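Local structure of protein gp18 (Listeria monocytogenes EGD-e, 3GS9) at residues I92-Q97 with N149-I154; R124-E129 with D168-V173; N221-P226 with R249-G254. The protein is a prophage tail protein of the endopeptidase tail family, probably a structural component of the phage tail. All coordinates share one frame; numbering follows the deposited sequence.

Overall arrangement
Contacts 1 and 2 adjoin: their centres lie 11 Å apart, and along the chain their segments alternate, so 92-97 and 124-129 are followed in the same order by 149-154 and 168-173. They share apolar packing, with Tyr93 CD1 3.5 Å from Leu172 CD2 and Cys96 CB 3.6 Å from Phe126 CZ, which places the 3-10 segment and helix 150-161 beside the parallel strands 127-129 and 171-173. Contact 3 is remote and peripheral. Its centre is 31 Å from that of contact 1 and 34 Å from that of contact 2, with nearest atoms about 9 Å and about 17 Å away, and it joins two irregular segments of one long connection.

Contact 1: residues I92-Q97 with N149-I154; sequences IYYTCQ and NYLTLI
Leu151 sits among three side chains of the 92-97 segment, and each of its branches has a separate partner. Its CD1 lies 3.4 Å from Tyr93 OH, the two side chains meeting at about a right angle, while CD2 comes to the edge of the Tyr94 ring, 3.8 Å from CD1 of that tyrosine. The third partner is Cys96, whose SG approaches Leu151 CB at 3.7 Å. The side chains of Tyr93 and Ile154, the latter one helical turn along from Tyr150, approach each other from opposite directions, Ile154 CG2 ending 3.4 Å from Tyr93 OH. Tyr93 gets there because its CG is anti to the backbone N (chi1 170°). Within the same segment, Tyr93 CD2 lies over one face of the Tyr94 ring. The carbonyl of Cys96 also takes part, its O 3.2 Å from Tyr150 CB. The contact thus packs a 3-10 segment, which follows strand 83-90, against the first turn of helix 150-161.

That turn opens with an N-cap. Asn149 OD1 accepts from Thr152 N at 3.0 Å in a nearly straight bond (170°), although the donor stands above the carbonyl plane; ND2 of the same amide donates to Thr152 OG1, and the two bonds together fix the rotation of the amide. In one of its two modelled conformers, Gln97 leans on this capping group, with CG 3.3 Å from Asn149 OD1. Farther out, Tyr150 OH is hydrogen-bonded to Asp122 O and its ring meets Phe119 edge-to-face, while Ile118 of helix 111-118 touches both Tyr150 and Ile154.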
loop_
_atom_site.group_PDB
_atom_site.type_symbol
_atom_site.label_atom_id
_atom_site.label_comp_id
_atom_site.label_asym_id
_atom_site.label_seq_id
_atom_site.Cartn_x
_atom_site.Cartn_y
_atom_site.Cartn_z
ATOM N N ILE A 92 27.497 -5.011 -3.732
ATOM C CA ILE A 92 27.967 -3.750 -4.315
ATOM C C ILE A 92 27.149 -3.257 -5.527
ATOM O O ILE A 92 27.033 -2.072 -5.753
ATOM C CB ILE A 92 29.490 -3.871 -4.678
ATOM C CG1 ILE A 92 30.086 -2.485 -4.920
ATOM C CG2 ILE A 92 29.719 -4.873 -5.785
ATOM C CD1 ILE A 92 30.229 -1.703 -3.674
ATOM N N TYR A 93 26.508 -4.186 -6.241
ATOM C CA TYR A 93 25.616 -3.812 -7.352
ATOM C C TYR A 93 24.632 -2.734 -6.933
ATOM O O TYR A 93 24.428 -1.764 -7.654
ATOM C CB TYR A 93 24.858 -5.029 -7.819
ATOM C CG TYR A 93 23.733 -4.718 -8.785
ATOM C CD1 TYR A 93 24.010 -4.163 -10.035
ATOM C CD2 TYR A 93 22.426 -5.028 -8.471
ATOM C CE1 TYR A 93 22.987 -3.862 -10.926
ATOM C CE2 TYR A 93 21.397 -4.765 -9.367
ATOM C CZ TYR A 93 21.699 -4.186 -10.599
ATOM O OH TYR A 93 20.679 -3.941 -11.496
ATOM N N TYR A 94 24.042 -2.909 -5.759
ATOM C CA TYR A 94 22.954 -2.012 -5.285
ATOM C C TYR A 94 23.398 -0.586 -5.002
ATOM O O TYR A 94 22.574 0.334 -4.945
ATOM C CB TYR A 94 22.214 -2.625 -4.107
ATOM C CG TYR A 94 21.421 -3.792 -4.578
ATOM C CD1 TYR A 94 20.279 -3.603 -5.301
ATOM C CD2 TYR A 94 21.896 -5.081 -4.423
ATOM C CE1 TYR A 94 19.550 -4.662 -5.810
ATOM C CE2 TYR A 94 21.173 -6.176 -4.922
ATOM C CZ TYR A 94 20.004 -5.946 -5.612
ATOM O OH TYR A 94 19.248 -6.959 -6.129
ATOM N N THR A 95 24.723 -0.380 -4.888
ATOM C CA THR A 95 25.245 0.977 -4.760
ATOM C C THR A 95 25.103 1.840 -6.020
ATOM O O THR A 95 25.340 3.022 -5.946
ATOM C CB THR A 95 26.742 1.027 -4.268
ATOM O OG1 THR A 95 27.637 0.557 -5.291
ATOM C CG2 THR A 95 26.896 0.233 -2.956
ATOM N N CYS A 96 24.741 1.244 -7.160
ATOM C CA CYS A 96 24.475 2.030 -8.375
ATOM C C CYS A 96 23.326 3.023 -8.202
ATOM O O CYS A 96 23.184 3.997 -8.970
ATOM C CB CYS A 96 24.253 1.134 -9.614
ATOM S SG CYS A 96 22.738 0.250 -9.758
ATOM N N GLN A 97 22.491 2.776 -7.204
ATOM C CA GLN A 97 21.414 3.692 -6.905
ATOM C C GLN A 97 21.901 5.075 -6.438
ATOM O O GLN A 97 21.116 6.054 -6.480
ATOM C CB GLN A 97 20.484 3.090 -5.860
ATOM C CG GLN A 97 19.109 3.696 -5.918
ATOM C CD GLN A 97 18.417 3.692 -4.598
ATOM O OE1 GLN A 97 18.798 2.960 -3.686
ATOM N NE2 GLN A 97 17.387 4.535 -4.471
ATOM N N ASN A 149 17.593 7.269 -11.101
ATOM C CA ASN A 149 18.794 6.652 -10.566
ATOM C C ASN A 149 19.157 5.425 -11.404
ATOM O O ASN A 149 18.308 4.857 -12.086
ATOM C CB ASN A 149 18.674 6.306 -9.085
ATOM C CG ASN A 149 17.752 5.177 -8.843
ATOM O OD1 ASN A 149 18.117 4.021 -9.069
ATOM N ND2 ASN A 149 16.506 5.490 -8.455
ATOM N N TYR A 150 20.408 5.006 -11.309
ATOM C CA TYR A 150 20.904 3.960 -12.214
ATOM C C TYR A 150 20.184 2.631 -12.040
ATOM O O TYR A 150 19.975 1.898 -13.018
ATOM C CB TYR A 150 22.411 3.744 -12.052
ATOM C CG TYR A 150 23.317 4.914 -12.430
ATOM C CD1 TYR A 150 22.836 6.045 -13.101
ATOM C CD2 TYR A 150 24.671 4.834 -12.166
ATOM C CE1 TYR A 150 23.686 7.092 -13.447
ATOM C CE2 TYR A 150 25.546 5.862 -12.531
ATOM C CZ TYR A 150 25.052 6.983 -13.159
ATOM O OH TYR A 150 25.934 8.002 -13.485
ATOM N N LEU A 151 19.844 2.272 -10.801
ATOM C CA LEU A 151 19.189 0.992 -10.566
ATOM C C LEU A 151 17.779 0.974 -11.194
ATOM O O LEU A 151 17.386 0.007 -11.838
ATOM C CB LEU A 151 19.104 0.730 -9.057
ATOM C CG LEU A 151 18.550 -0.617 -8.618
ATOM C CD1 LEU A 151 19.321 -1.775 -9.211
ATOM C CD2 LEU A 151 18.601 -0.706 -7.108
ATOM N N THR A 152 17.013 2.046 -10.972
ATOM C CA THR A 152 15.659 2.141 -11.534
ATOM C C THR A 152 15.683 2.067 -13.069
ATOM O O THR A 152 14.856 1.368 -13.695
ATOM C CB THR A 152 14.964 3.420 -11.062
ATOM O OG1 THR A 152 14.829 3.335 -9.645
ATOM C CG2 THR A 152 13.603 3.560 -11.749
ATOM N N LEU A 153 16.682 2.727 -13.662
ATOM C CA LEU A 153 16.847 2.726 -15.106
ATOM C C LEU A 153 17.177 1.315 -15.604
ATOM O O LEU A 153 16.588 0.845 -16.584
ATOM C CB LEU A 153 17.905 3.766 -15.542
ATOM C CG LEU A 153 17.526 5.260 -15.365
ATOM C CD1 LEU A 153 18.690 6.125 -15.865
ATOM C CD2 LEU A 153 16.188 5.592 -16.060
ATOM N N ILE A 154 18.123 0.643 -14.938
ATOM C CA ILE A 154 18.461 -0.732 -15.289
ATOM C C ILE A 154 17.207 -1.609 -15.208
ATOM O O ILE A 154 16.900 -2.384 -16.111
ATOM C CB ILE A 154 19.566 -1.266 -14.388
ATOM C CG1 ILE A 154 20.894 -0.608 -14.747
ATOM C CG2 ILE A 154 19.665 -2.797 -14.486
ATOM C CD1 ILE A 154 22.052 -0.988 -13.843
#

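Contact 2: residues R124-E129 with D168-V173; sequences RGFSWE and DNRHLV
Ser127 OG is gripped by two partners: it is hydrogen-bonded to His171 ND1 at 2.9 Å, where either could be the donor, and to a water at 2.6 Å. This water also donates to Gly125 O. At the other ring nitrogen, His171 NE2 donates to Glu129 OE2 at 2.7 Å along an almost straight path (170°), meeting the anti lone pair of that oxygen, and the acceptor lies in the imidazole plane; the carboxylate is turned 68° from the ring. Holding near-in-plane partners at both ND1 and NE2 fixes the flip of the ring. With CG anti to the backbone N, the ring extends between Ser127 and Glu129, which lie on the same face of the sheet as His171 and Val173.

The backbones form a short parallel pairing of strands 127-129 and 171-173, their segment axes 21° apart, in a mixed sheet where strand 171-173 is central and 166-168 completes the other side. Arg170 O accepts from Ser127 N, Ser127 O from Leu172 N, and Leu172 O from Glu129 N, so the bonds alternate between the strands. A type II' turn from Asp168 to His171 connects strand 166-168 to strand 171-173.

Before the paired strands, Arg170 CB stands over one face of the Phe126 ring, 4.0 Å from its centroid, in a CH-pi contact. Leu172 CD2 approaches that ring at its edge, 4.2 Å from Phe126 CD1. On the sheet face of Trp128 and Leu172, the indole packs on helix 111-118 and Leu172 touches Ile154.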
loop_
_atom_site.group_PDB
_atom_site.type_symbol
_atom_site.label_atom_id
_atom_site.label_comp_id
_atom_site.label_asym_id
_atom_site.label_seq_id
_atom_site.Cartn_x
_atom_site.Cartn_y
_atom_site.Cartn_z
ATOM N N ARG A 124 30.678 5.560 -12.176
ATOM C CA ARG A 124 30.808 5.124 -10.777
ATOM C C ARG A 124 31.457 3.741 -10.598
ATOM O O ARG A 124 31.127 2.983 -9.667
ATOM C CB ARG A 124 29.444 5.222 -10.056
ATOM C CG ARG A 124 28.840 6.612 -10.155
ATOM C CD ARG A 124 27.559 6.755 -9.358
ATOM N NE ARG A 124 27.765 6.581 -7.929
ATOM C CZ ARG A 124 28.072 7.559 -7.082
ATOM N NH1 ARG A 124 28.241 8.801 -7.500
ATOM N NH2 ARG A 124 28.241 7.271 -5.796
ATOM N N GLY A 125 32.375 3.405 -11.513
ATOM C CA GLY A 125 33.083 2.164 -11.498
ATOM C C GLY A 125 32.368 0.973 -12.080
ATOM O O GLY A 125 32.890 -0.151 -12.063
ATOM N N PHE A 126 31.153 1.197 -12.576
ATOM C CA PHE A 126 30.385 0.151 -13.230
ATOM C C PHE A 126 30.791 -0.053 -14.664
ATOM O O PHE A 126 31.084 0.886 -15.379
ATOM C CB PHE A 126 28.894 0.444 -13.120
ATOM C CG PHE A 126 28.376 0.191 -11.737
ATOM C CD1 PHE A 126 27.942 -1.082 -11.364
ATOM C CD2 PHE A 126 28.442 1.181 -10.777
ATOM C CE1 PHE A 126 27.507 -1.336 -10.047
ATOM C CE2 PHE A 126 27.997 0.934 -9.471
ATOM C CZ PHE A 126 27.554 -0.335 -9.115
ATOM N N SER A 127 30.762 -1.306 -15.074
ATOM C CA SER A 127 30.906 -1.637 -16.489
ATOM C C SER A 127 29.813 -2.603 -16.862
ATOM O O SER A 127 29.105 -3.152 -15.999
ATOM C CB SER A 127 32.284 -2.224 -16.779
ATOM O OG SER A 127 32.597 -3.266 -15.894
ATOM N N TRP A 128 29.672 -2.816 -18.152
ATOM C CA TRP A 128 28.668 -3.739 -18.627
ATOM C C TRP A 128 29.058 -4.433 -19.935
ATOM O O TRP A 128 29.952 -3.974 -20.710
ATOM C CB TRP A 128 27.346 -2.977 -18.762
ATOM C CG TRP A 128 27.440 -1.817 -19.640
ATOM C CD1 TRP A 128 27.725 -0.522 -19.279
ATOM C CD2 TRP A 128 27.235 -1.811 -21.045
ATOM N NE1 TRP A 128 27.704 0.287 -20.403
ATOM C CE2 TRP A 128 27.438 -0.489 -21.496
ATOM C CE3 TRP A 128 26.934 -2.804 -21.976
ATOM C CZ2 TRP A 128 27.315 -0.132 -22.830
ATOM C CZ3 TRP A 128 26.832 -2.462 -23.305
ATOM C CH2 TRP A 128 27.010 -1.126 -23.721
ATOM N N GLU A 129 28.363 -5.544 -20.172
ATOM C CA GLU A 129 28.419 -6.263 -21.431
ATOM C C GLU A 129 27.088 -6.965 -21.663
ATOM O O GLU A 129 26.361 -7.276 -20.721
ATOM C CB GLU A 129 29.546 -7.269 -21.441
ATOM C CG GLU A 129 29.350 -8.478 -20.566
ATOM C CD GLU A 129 30.491 -9.462 -20.732
ATOM O OE1 GLU A 129 30.575 -10.161 -21.791
ATOM O OE2 GLU A 129 31.294 -9.526 -19.790
ATOM N N ASP A 168 28.802 -9.275 -11.501
ATOM C CA ASP A 168 30.073 -9.793 -10.914
ATOM C C ASP A 168 30.801 -8.562 -10.355
ATOM O O ASP A 168 31.424 -7.804 -11.095
ATOM C CB ASP A 168 30.929 -10.518 -11.960
ATOM C CG ASP A 168 32.255 -10.967 -11.427
ATOM O OD1 ASP A 168 32.501 -10.837 -10.214
ATOM O OD2 ASP A 168 33.091 -11.459 -12.238
ATOM N N ASN A 169 30.657 -8.330 -9.052
ATOM C CA ASN A 169 30.974 -7.031 -8.463
ATOM C C ASN A 169 30.331 -5.921 -9.267
ATOM O O ASN A 169 29.098 -5.965 -9.417
ATOM C CB ASN A 169 32.461 -6.929 -8.199
ATOM C CG ASN A 169 32.888 -7.962 -7.156
ATOM O OD1 ASN A 169 32.398 -7.907 -6.040
ATOM N ND2 ASN A 169 33.700 -8.935 -7.533
ATOM N N ARG A 170 31.086 -4.949 -9.767
ATOM C CA ARG A 170 30.473 -3.858 -10.524
ATOM C C ARG A 170 30.495 -4.107 -12.036
ATOM O O ARG A 170 30.265 -3.197 -12.822
ATOM C CB ARG A 170 31.168 -2.534 -10.219
ATOM C CG ARG A 170 31.093 -2.093 -8.784
ATOM C CD ARG A 170 31.987 -0.839 -8.642
ATOM N NE ARG A 170 32.145 -0.460 -7.259
ATOM C CZ ARG A 170 32.771 0.630 -6.839
ATOM N NH1 ARG A 170 33.324 1.479 -7.704
ATOM N NH2 ARG A 170 32.842 0.864 -5.532
ATOM N N HIS A 171 30.752 -5.338 -12.453
ATOM C CA HIS A 171 30.663 -5.668 -13.864
ATOM C C HIS A 171 29.334 -6.373 -14.095
ATOM O O HIS A 171 29.116 -7.480 -13.593
ATOM C CB HIS A 171 31.850 -6.528 -14.328
ATOM C CG HIS A 171 31.777 -6.877 -15.782
ATOM N ND1 HIS A 171 31.977 -5.944 -16.770
ATOM C CD2 HIS A 171 31.450 -8.029 -16.407
ATOM C CE1 HIS A 171 31.827 -6.522 -17.946
ATOM N NE2 HIS A 171 31.503 -7.784 -17.752
ATOM N N LEU A 172 28.512 -5.757 -14.945
ATOM C CA LEU A 172 27.144 -6.172 -15.225
ATOM C C LEU A 172 26.968 -6.877 -16.566
ATOM O O LEU A 172 27.202 -6.289 -17.634
ATOM C CB LEU A 172 26.193 -4.971 -15.179
ATOM C CG LEU A 172 26.351 -3.961 -14.040
ATOM C CD1 LEU A 172 25.363 -2.835 -14.166
ATOM C CD2 LEU A 172 26.255 -4.663 -12.692
ATOM N N VAL A 173 26.597 -8.145 -16.481
ATOM C CA VAL A 173 26.341 -8.979 -17.644
ATOM C C VAL A 173 24.848 -9.045 -17.916
ATOM O O VAL A 173 24.082 -9.435 -17.038
ATOM C CB VAL A 173 26.905 -10.386 -17.446
ATOM C CG1 VAL A 173 26.550 -11.220 -18.636
ATOM C CG2 VAL A 173 28.448 -10.321 -17.242
HETATM O O HOH W 1 33.481 -2.497 -13.524
#

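Contact 3: residues N221-P226 with R249-G254; sequences NNYFSP and RYTVAG
Phe224 inserts its ring against the backbone of residues 250-253 and loses more surface than any other residue in the contact. CE1 is its leading atom, 3.4 Å from Val252 C, and the same atom comes 4.1 Å from Tyr250 CB. One ring face is covered by Ala253, whose CA lies 4.0 Å from the centroid and 18° off the ring normal, a CH-pi contact. Around the perimeter, the carbonyl oxygens of Tyr250 and Thr251 lie near the ring plane, facing its C-H edge. The phenyl group is put there by a chi1 of 59°, which sets CG between the backbone N and the carbonyl carbon.

Thr251 and Tyr223 form the second half of the contact. Their side chains run alongside each other in the same direction, and Thr251 CG2 rests over one face of the phenol, 4.1 Å from its centroid and displaced toward the rim, again a CH-pi approach. Tyr223 CB adds a backbone contact, 3.5 Å from Thr251 O. Across the two segments the interaction is therefore ring against methyl and backbone, with no polar side-chain bond joining them.

Both segments are irregular and belong to the long connection between strand 197-202 and helix 256-259. The 249-254 side is tied back to the fold: Gln141 of strand 141-149 accepts from Thr251 N, Arg249 forms a salt bridge with Asp160 of helix 150-161, and Tyr250 OH is hydrogen-bonded to Asn255 and to Arg259 of helix 256-259.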
loop_
_atom_site.group_PDB
_atom_site.type_symbol
_atom_site.label_atom_id
_atom_site.label_comp_id
_atom_site.label_asym_id
_atom_site.label_seq_id
_atom_site.Cartn_x
_atom_site.Cartn_y
_atom_site.Cartn_z
ATOM N N ASN A 221 -7.056 5.961 -33.256
ATOM C CA ASN A 221 -6.773 4.735 -33.984
ATOM C C ASN A 221 -5.403 4.155 -33.590
ATOM O O ASN A 221 -4.473 4.900 -33.293
ATOM C CB ASN A 221 -6.845 5.002 -35.484
ATOM C CG ASN A 221 -8.208 5.530 -35.911
ATOM O OD1 ASN A 221 -8.311 6.541 -36.623
ATOM N ND2 ASN A 221 -9.268 4.851 -35.462
ATOM N N ASN A 222 -5.294 2.830 -33.604
ATOM C CA ASN A 222 -4.060 2.142 -33.218
ATOM C C ASN A 222 -3.053 2.215 -34.352
ATOM O O ASN A 222 -3.433 2.172 -35.526
ATOM C CB ASN A 222 -4.300 0.655 -32.936
ATOM C CG ASN A 222 -5.232 0.401 -31.776
ATOM O OD1 ASN A 222 -5.276 1.151 -30.792
ATOM N ND2 ASN A 222 -5.999 -0.665 -31.891
ATOM N N TYR A 223 -1.769 2.303 -34.004
ATOM C CA TYR A 223 -0.704 2.350 -35.014
ATOM C C TYR A 223 -0.571 0.996 -35.720
ATOM O O TYR A 223 -0.355 0.914 -36.930
ATOM C CB TYR A 223 0.620 2.772 -34.374
ATOM C CG TYR A 223 0.791 4.267 -34.269
ATOM C CD1 TYR A 223 0.097 4.999 -33.318
ATOM C CD2 TYR A 223 1.639 4.952 -35.137
ATOM C CE1 TYR A 223 0.251 6.396 -33.229
ATOM C CE2 TYR A 223 1.805 6.335 -35.054
ATOM C CZ TYR A 223 1.105 7.049 -34.104
ATOM O OH TYR A 223 1.271 8.417 -34.016
ATOM N N PHE A 224 -0.706 -0.069 -34.943
ATOM C CA PHE A 224 -0.793 -1.407 -35.492
ATOM C C PHE A 224 -1.884 -2.213 -34.784
ATOM O O PHE A 224 -2.277 -1.901 -33.658
ATOM C CB PHE A 224 0.578 -2.099 -35.434
ATOM C CG PHE A 224 1.150 -2.213 -34.050
ATOM C CD1 PHE A 224 1.948 -1.214 -33.527
ATOM C CD2 PHE A 224 0.903 -3.329 -33.284
ATOM C CE1 PHE A 224 2.472 -1.329 -32.257
ATOM C CE2 PHE A 224 1.421 -3.441 -32.034
ATOM C CZ PHE A 224 2.210 -2.443 -31.518
ATOM N N SER A 225 -2.415 -3.222 -35.477
ATOM C CA SER A 225 -3.433 -4.098 -34.915
ATOM C C SER A 225 -2.817 -4.860 -33.749
ATOM O O SER A 225 -1.669 -5.303 -33.846
ATOM C CB SER A 225 -3.930 -5.091 -35.970
ATOM O OG SER A 225 -4.930 -5.941 -35.432
ATOM N N PRO A 226 -3.556 -5.011 -32.643
ATOM C CA PRO A 226 -2.941 -5.696 -31.539
ATOM C C PRO A 226 -2.439 -7.100 -31.855
ATOM O O PRO A 226 -3.058 -7.844 -32.627
ATOM C CB PRO A 226 -4.066 -5.781 -30.493
ATOM C CG PRO A 226 -5.300 -5.509 -31.217
ATOM C CD PRO A 226 -4.919 -4.562 -32.300
ATOM N N ARG A 249 4.487 3.592 -26.286
ATOM C CA ARG A 249 5.717 3.948 -27.014
ATOM C C ARG A 249 5.876 3.226 -28.351
ATOM O O ARG A 249 6.617 3.670 -29.239
ATOM C CB ARG A 249 6.936 3.606 -26.146
ATOM C CG ARG A 249 6.947 4.272 -24.805
ATOM C CD ARG A 249 8.117 3.799 -23.961
ATOM N NE ARG A 249 7.987 2.374 -23.619
ATOM C CZ ARG A 249 8.968 1.650 -23.107
ATOM N NH1 ARG A 249 10.126 2.202 -22.806
ATOM N NH2 ARG A 249 8.774 0.364 -22.881
ATOM N N TYR A 250 5.213 2.084 -28.479
ATOM C CA TYR A 250 5.362 1.259 -29.628
ATOM C C TYR A 250 4.468 1.741 -30.776
ATOM O O TYR A 250 3.236 1.672 -30.688
ATOM C CB TYR A 250 4.985 -0.173 -29.297
ATOM C CG TYR A 250 5.951 -0.994 -28.489
ATOM C CD1 TYR A 250 6.481 -0.531 -27.286
ATOM C CD2 TYR A 250 6.261 -2.304 -28.898
ATOM C CE1 TYR A 250 7.349 -1.332 -26.527
ATOM C CE2 TYR A 250 7.099 -3.118 -28.142
ATOM C CZ TYR A 250 7.652 -2.628 -26.963
ATOM O OH TYR A 250 8.463 -3.424 -26.201
ATOM N N THR A 251 5.095 2.198 -31.855
ATOM C CA THR A 251 4.364 2.570 -33.077
ATOM C C THR A 251 4.447 1.458 -34.137
ATOM O O THR A 251 3.777 1.533 -35.168
ATOM C CB THR A 251 4.865 3.891 -33.672
ATOM O OG1 THR A 251 6.232 3.737 -34.065
ATOM C CG2 THR A 251 4.715 5.024 -32.686
ATOM N N VAL A 252 5.290 0.462 -33.872
ATOM C CA VAL A 252 5.391 -0.775 -34.629
ATOM C C VAL A 252 5.524 -1.892 -33.604
ATOM O O VAL A 252 5.918 -1.640 -32.470
ATOM C CB VAL A 252 6.592 -0.770 -35.625
ATOM C CG1 VAL A 252 6.353 0.232 -36.734
ATOM C CG2 VAL A 252 7.931 -0.487 -34.932
ATOM N N ALA A 253 5.202 -3.116 -34.013
ATOM C CA ALA A 253 5.160 -4.243 -33.101
ATOM C C ALA A 253 6.458 -4.435 -32.313
ATOM O O ALA A 253 6.407 -4.732 -31.121
ATOM C CB ALA A 253 4.821 -5.500 -33.868
ATOM N N GLY A 254 7.611 -4.296 -32.971
ATOM C CA GLY A 254 8.881 -4.487 -32.291
ATOM C C GLY A 254 8.910 -5.849 -31.611
ATOM O O GLY A 254 8.483 -6.876 -32.186
#